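Local structure of PrgZ (Enterococcus faecalis, 4FAJ) at residues A[474-486]-A[497-511]. The protein is a pheromone receptor of the bacterial solute-binding protein 5 family that binds peptide outside the cell, anchored to the membrane, and probably serves peptide uptake. Sequence-based numbering, arbitrary orientation.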
loop_
_atom_site.group_PDB
_atom_site.type_symbol
_atom_site.label_atom_id
_atom_site.label_comp_id
_atom_site.label_asym_id
_atom_site.label_seq_id
_atom_site.Cartn_x
_atom_site.Cartn_y
_atom_site.Cartn_z
ATOM N N ALA A 474 -1.203 1.587 -11.693
ATOM C CA ALA A 474 -1.729 0.451 -12.488
ATOM C C ALA A 474 -0.706 -0.182 -13.430
ATOM O O ALA A 474 -0.877 -0.163 -14.649
ATOM C CB ALA A 474 -2.978 0.878 -13.292
ATOM N N ASP A 475 0.366 -0.726 -12.871
ATOM C CA ASP A 475 1.353 -1.447 -13.652
ATOM C C ASP A 475 1.853 -2.605 -12.787
ATOM O O ASP A 475 2.024 -2.442 -11.569
ATOM C CB ASP A 475 2.507 -0.525 -14.078
ATOM C CG ASP A 475 3.449 -1.185 -15.059
ATOM O OD1 ASP A 475 4.281 -2.004 -14.626
ATOM O OD2 ASP A 475 3.366 -0.891 -16.280
ATOM N N PRO A 476 2.080 -3.778 -13.402
ATOM C CA PRO A 476 2.544 -4.933 -12.631
ATOM C C PRO A 476 3.806 -4.661 -11.798
ATOM O O PRO A 476 3.989 -5.284 -10.736
ATOM C CB PRO A 476 2.824 -6.000 -13.695
ATOM C CG PRO A 476 2.111 -5.584 -14.894
ATOM C CD PRO A 476 1.826 -4.109 -14.819
ATOM N N ILE A 477 4.647 -3.729 -12.245
ATOM C CA ILE A 477 5.899 -3.434 -11.543
ATOM C C ILE A 477 5.674 -2.862 -10.124
ATOM O O ILE A 477 6.541 -2.999 -9.281
ATOM C CB ILE A 477 6.829 -2.496 -12.380
ATOM C CG1 ILE A 477 8.283 -2.501 -11.892
ATOM C CG2 ILE A 477 6.329 -1.055 -12.337
ATOM C CD1 ILE A 477 8.944 -3.856 -11.739
ATOM N N SER A 478 4.516 -2.265 -9.841
ATOM C CA SER A 478 4.244 -1.801 -8.463
ATOM C C SER A 478 4.366 -2.983 -7.482
ATOM O O SER A 478 4.968 -2.849 -6.411
ATOM C CB SER A 478 2.879 -1.114 -8.348
ATOM O OG SER A 478 2.642 -0.690 -7.008
ATOM N N PHE A 479 3.855 -4.154 -7.881
ATOM C CA PHE A 479 4.025 -5.374 -7.086
ATOM C C PHE A 479 5.399 -6.027 -7.206
ATOM O O PHE A 479 6.022 -6.378 -6.193
ATOM C CB PHE A 479 2.982 -6.413 -7.486
ATOM C CG PHE A 479 1.651 -6.204 -6.838
ATOM C CD1 PHE A 479 0.759 -5.298 -7.364
ATOM C CD2 PHE A 479 1.302 -6.910 -5.689
ATOM C CE1 PHE A 479 -0.470 -5.086 -6.770
ATOM C CE2 PHE A 479 0.051 -6.708 -5.092
ATOM C CZ PHE A 479 -0.810 -5.791 -5.629
ATOM N N LEU A 480 5.851 -6.222 -8.445
ATOM C CA LEU A 480 7.019 -7.063 -8.714
ATOM C C LEU A 480 8.329 -6.442 -8.212
ATOM O O LEU A 480 9.239 -7.168 -7.780
ATOM C CB LEU A 480 7.077 -7.463 -10.207
ATOM C CG LEU A 480 5.845 -8.208 -10.755
ATOM C CD1 LEU A 480 5.901 -8.400 -12.293
ATOM C CD2 LEU A 480 5.657 -9.581 -10.066
ATOM N N ALA A 481 8.407 -5.110 -8.198
ATOM C CA ALA A 481 9.583 -4.415 -7.639
ATOM C C ALA A 481 9.852 -4.760 -6.167
ATOM O O ALA A 481 10.998 -4.711 -5.722
ATOM C CB ALA A 481 9.435 -2.893 -7.800
ATOM N N ASN A 482 8.814 -5.142 -5.420
ATOM C CA ASN A 482 8.971 -5.473 -3.997
ATOM C C ASN A 482 9.776 -6.734 -3.716
ATOM O O ASN A 482 10.182 -6.954 -2.583
ATOM C CB ASN A 482 7.606 -5.607 -3.320
ATOM C CG ASN A 482 6.816 -4.323 -3.355
ATOM O OD1 ASN A 482 7.377 -3.237 -3.449
ATOM N ND2 ASN A 482 5.504 -4.446 -3.314
ATOM N N PHE A 483 9.964 -7.581 -4.726
ATOM C CA PHE A 483 10.738 -8.793 -4.557
ATOM C C PHE A 483 12.133 -8.711 -5.160
ATOM O O PHE A 483 12.858 -9.712 -5.183
ATOM C CB PHE A 483 9.912 -9.988 -5.060
ATOM C CG PHE A 483 8.579 -10.063 -4.378
ATOM C CD1 PHE A 483 8.495 -10.491 -3.058
ATOM C CD2 PHE A 483 7.436 -9.584 -5.000
ATOM C CE1 PHE A 483 7.268 -10.502 -2.389
ATOM C CE2 PHE A 483 6.215 -9.594 -4.340
ATOM C CZ PHE A 483 6.134 -10.050 -3.038
ATOM N N GLU A 484 12.509 -7.527 -5.634
ATOM C CA GLU A 484 13.873 -7.283 -6.074
ATOM C C GLU A 484 14.823 -7.376 -4.881
ATOM O O GLU A 484 14.467 -6.995 -3.759
ATOM C CB GLU A 484 13.967 -5.914 -6.742
ATOM C CG GLU A 484 15.328 -5.274 -6.688
ATOM C CD GLU A 484 15.253 -3.790 -6.958
ATOM O OE1 GLU A 484 15.435 -2.998 -5.997
ATOM O OE2 GLU A 484 14.984 -3.420 -8.121
ATOM N N THR A 485 16.026 -7.883 -5.134
ATOM C CA THR A 485 16.969 -8.240 -4.087
ATOM C C THR A 485 17.057 -7.290 -2.895
ATOM O O THR A 485 16.764 -7.691 -1.772
ATOM C CB THR A 485 18.370 -8.520 -4.671
ATOM O OG1 THR A 485 18.332 -9.777 -5.352
ATOM C CG2 THR A 485 19.427 -8.583 -3.565
ATOM N N ASN A 486 17.460 -6.047 -3.059
ATOM C CA ASN A 486 17.530 -5.271 -1.798
ATOM C C ASN A 486 16.440 -4.201 -1.677
ATOM O O ASN A 486 16.658 -3.146 -1.096
ATOM C CB ASN A 486 18.954 -4.764 -1.519
ATOM C CG ASN A 486 19.899 -5.883 -1.043
ATOM O OD1 ASN A 486 19.579 -6.663 -0.132
ATOM N ND2 ASN A 486 21.069 -5.957 -1.655
ATOM N N LYS A 497 18.760 -13.155 -8.938
ATOM C CA LYS A 497 19.367 -12.113 -9.780
ATOM C C LYS A 497 18.775 -12.084 -11.182
ATOM O O LYS A 497 18.774 -11.050 -11.855
ATOM C CB LYS A 497 20.871 -12.324 -9.878
ATOM C CG LYS A 497 21.570 -12.327 -8.545
ATOM C CD LYS A 497 21.448 -10.990 -7.867
ATOM C CE LYS A 497 22.293 -10.944 -6.616
ATOM N NZ LYS A 497 22.954 -9.629 -6.507
ATOM N N ASN A 498 18.280 -13.228 -11.632
ATOM C CA ASN A 498 17.620 -13.283 -12.934
ATOM C C ASN A 498 16.243 -12.617 -12.892
ATOM O O ASN A 498 15.854 -11.946 -13.862
ATOM C CB ASN A 498 17.577 -14.725 -13.403
ATOM C CG ASN A 498 18.923 -15.383 -13.263
ATOM O OD1 ASN A 498 19.933 -14.858 -13.742
ATOM N ND2 ASN A 498 18.964 -16.484 -12.541
ATOM N N TYR A 499 15.531 -12.764 -11.765
ATOM C CA TYR A 499 14.296 -12.011 -11.505
ATOM C C TYR A 499 14.574 -10.507 -11.529
ATOM O O TYR A 499 13.874 -9.769 -12.207
ATOM C CB TYR A 499 13.673 -12.421 -10.155
ATOM C CG TYR A 499 12.435 -11.677 -9.728
ATOM C CD1 TYR A 499 11.161 -12.177 -10.022
ATOM C CD2 TYR A 499 12.521 -10.494 -8.999
ATOM C CE1 TYR A 499 10.013 -11.511 -9.613
ATOM C CE2 TYR A 499 11.367 -9.812 -8.588
ATOM C CZ TYR A 499 10.121 -10.331 -8.902
ATOM O OH TYR A 499 8.976 -9.692 -8.515
ATOM N N ASP A 500 15.617 -10.073 -10.814
ATOM C CA ASP A 500 16.003 -8.666 -10.751
ATOM C C ASP A 500 16.171 -8.066 -12.163
ATOM O O ASP A 500 15.717 -6.941 -12.433
ATOM C CB ASP A 500 17.320 -8.488 -9.969
ATOM C CG ASP A 500 17.205 -8.829 -8.482
ATOM O OD1 ASP A 500 16.079 -8.910 -7.934
ATOM O OD2 ASP A 500 18.268 -9.021 -7.847
ATOM N N GLU A 501 16.801 -8.831 -13.055
ATOM C CA GLU A 501 17.126 -8.363 -14.401
ATOM C C GLU A 501 15.880 -8.287 -15.291
ATOM O O GLU A 501 15.725 -7.322 -16.028
ATOM C CB GLU A 501 18.229 -9.238 -15.024
ATOM C CG GLU A 501 18.530 -8.998 -16.503
ATOM C CD GLU A 501 19.019 -7.600 -16.840
ATOM O OE1 GLU A 501 19.429 -6.839 -15.932
ATOM O OE2 GLU A 501 19.007 -7.268 -18.047
ATOM N N LEU A 502 14.996 -9.285 -15.205
ATOM C CA LEU A 502 13.694 -9.251 -15.933
ATOM C C LEU A 502 12.884 -7.990 -15.637
ATOM O O LEU A 502 12.262 -7.414 -16.542
ATOM C CB LEU A 502 12.849 -10.494 -15.608
ATOM C CG LEU A 502 13.347 -11.803 -16.217
ATOM C CD1 LEU A 502 12.673 -13.015 -15.551
ATOM C CD2 LEU A 502 13.182 -11.816 -17.766
ATOM N N LEU A 503 12.920 -7.542 -14.383
ATOM C CA LEU A 503 12.264 -6.296 -13.990
ATOM C C LEU A 503 12.765 -5.059 -14.737
ATOM O O LEU A 503 12.057 -4.060 -14.781
ATOM C CB LEU A 503 12.437 -6.035 -12.489
ATOM C CG LEU A 503 11.916 -7.074 -11.497
ATOM C CD1 LEU A 503 11.989 -6.514 -10.075
ATOM C CD2 LEU A 503 10.507 -7.486 -11.847
ATOM N N LYS A 504 13.973 -5.113 -15.301
ATOM C CA LYS A 504 14.571 -3.927 -15.935
ATOM C C LYS A 504 14.217 -3.781 -17.411
ATOM O O LYS A 504 14.578 -2.787 -18.049
ATOM C CB LYS A 504 16.088 -3.945 -15.749
ATOM C CG LYS A 504 16.496 -3.667 -14.321
ATOM C CD LYS A 504 17.972 -3.909 -14.093
ATOM C CE LYS A 504 18.403 -3.462 -12.701
ATOM N NZ LYS A 504 19.269 -4.475 -12.022
ATOM N N ASP A 505 13.498 -4.752 -17.959
ATOM C CA ASP A 505 13.212 -4.747 -19.382
ATOM C C ASP A 505 12.409 -3.516 -19.796
ATOM O O ASP A 505 11.392 -3.198 -19.184
ATOM C CB ASP A 505 12.465 -6.011 -19.791
ATOM C CG ASP A 505 12.570 -6.275 -21.275
ATOM O OD1 ASP A 505 11.768 -5.700 -22.043
ATOM O OD2 ASP A 505 13.463 -7.065 -21.665
ATOM N N SER A 506 12.880 -2.823 -20.832
ATOM C CA SER A 506 12.190 -1.651 -21.352
ATOM C C SER A 506 11.816 -1.815 -22.827
ATOM O O SER A 506 11.495 -0.835 -23.490
ATOM C CB SER A 506 13.066 -0.404 -21.157
ATOM O OG SER A 506 14.320 -0.565 -21.807
ATOM N N SER A 507 11.830 -3.054 -23.326
ATOM C CA SER A 507 11.606 -3.337 -24.747
ATOM C C SER A 507 10.119 -3.444 -25.085
ATOM O O SER A 507 9.261 -3.310 -24.208
ATOM C CB SER A 507 12.276 -4.654 -25.121
ATOM O OG SER A 507 11.447 -5.757 -24.774
ATOM N N SER A 508 9.828 -3.727 -26.358
ATOM C CA SER A 508 8.462 -4.028 -26.797
ATOM C C SER A 508 7.894 -5.292 -26.137
ATOM O O SER A 508 6.690 -5.520 -26.169
ATOM C CB SER A 508 8.407 -4.193 -28.319
ATOM O OG SER A 508 9.341 -5.167 -28.769
ATOM N N LYS A 509 8.771 -6.111 -25.561
ATOM C CA LYS A 509 8.381 -7.332 -24.870
ATOM C C LYS A 509 8.281 -7.180 -23.344
ATOM O O LYS A 509 8.164 -8.182 -22.653
ATOM C CB LYS A 509 9.393 -8.439 -25.169
ATOM C CG LYS A 509 9.530 -8.796 -26.639
ATOM C CD LYS A 509 8.232 -9.394 -27.198
ATOM C CE LYS A 509 8.508 -10.662 -28.008
ATOM N NZ LYS A 509 9.561 -10.450 -29.047
ATOM N N ARG A 510 8.293 -5.948 -22.832
ATOM C CA ARG A 510 8.321 -5.701 -21.384
ATOM C C ARG A 510 7.251 -6.510 -20.644
ATOM O O ARG A 510 7.554 -7.176 -19.650
ATOM C CB ARG A 510 8.157 -4.209 -21.084
ATOM C CG ARG A 510 8.063 -3.882 -19.597
ATOM C CD ARG A 510 8.043 -2.396 -19.350
ATOM N NE ARG A 510 7.921 -2.103 -17.930
ATOM C CZ ARG A 510 6.769 -1.959 -17.273
ATOM N NH1 ARG A 510 5.597 -2.066 -17.898
ATOM N NH2 ARG A 510 6.793 -1.698 -15.978
ATOM N N TRP A 511 6.017 -6.452 -21.148
ATOM C CA TRP A 511 4.873 -7.156 -20.566
ATOM C C TRP A 511 5.159 -8.637 -20.389
ATOM O O TRP A 511 4.896 -9.219 -19.335
ATOM C CB TRP A 511 3.662 -6.995 -21.486
ATOM C CG TRP A 511 2.321 -7.257 -20.876
ATOM C CD1 TRP A 511 1.522 -8.352 -21.074
ATOM C CD2 TRP A 511 1.579 -6.366 -20.041
ATOM N NE1 TRP A 511 0.337 -8.206 -20.387
ATOM C CE2 TRP A 511 0.346 -6.992 -19.751
ATOM C CE3 TRP A 511 1.843 -5.104 -19.491
ATOM C CZ2 TRP A 511 -0.616 -6.397 -18.938
ATOM C CZ3 TRP A 511 0.882 -4.517 -18.689
ATOM C CH2 TRP A 511 -0.333 -5.161 -18.424
HETATM O O HOH W 1 15.090 -11.093 -6.461
HETATM O O HOH W 2 15.961 -4.871 -10.728
#
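In the periplasmic-binding-protein fold of the solute-binding protein 5 family, a short helical turn after strand 464-470 packs against helix 497-502 and the loop that carries the chain on into helix 510-524, and Asp-475 and Arg-510 pin one end of this contact with a bidentate salt bridge. Arg-510, extended from CG to NE, meets the carboxylate end-on: NH2 lies 2.9 Å from Asp-475 OD1, above the carboxylate plane, while NH1 reaches the syn lone pair of Asp-475 OD2 at 3.0 Å. The two flat groups are twisted 45° apart. A chi1 of -172° swings the carboxylate of Asp-475 away from its own backbone N, to where OD1 takes the N-H of Ile-477 on its anti lone pair, a nearly straight capping bond (169°), so the same oxygen caps the helix and holds the arginine. Beside this bridge, Pro-476 CD packs on Trp-511 CZ3 at 4.0 Å, the two side chains running roughly at right angles, and Phe-381 contacts both residues.

Midway along, Leu-503 packs across Ile-477, Leu-480 and Glu-484; its CD2 lies against Ile-477 CD1 and 3.8 Å from Leu-480 CB, and its CD1 against Glu-484 CB. Next to it, Tyr-499 OH donates to Leu-480 O at 2.6 Å, the acceptor lying in the plane of the ring. That carbonyl also accepts from Phe-483 N, so the tyrosine ties into the 3-10 turn, while Leu-521 of helix 510-524 touches both Tyr-499 and Phe-483.

At the far end, Asp-500 takes two bonds from Thr-485. The backbone N reaches OD1 on its syn side, tilted out of the carboxylate plane, and the threonine hydroxyl, which also bonds Ser-495 OG, donates to the syn lone pair of OD2, with Thr-485 OG1 and Asp-500 OD2 2.6 Å apart.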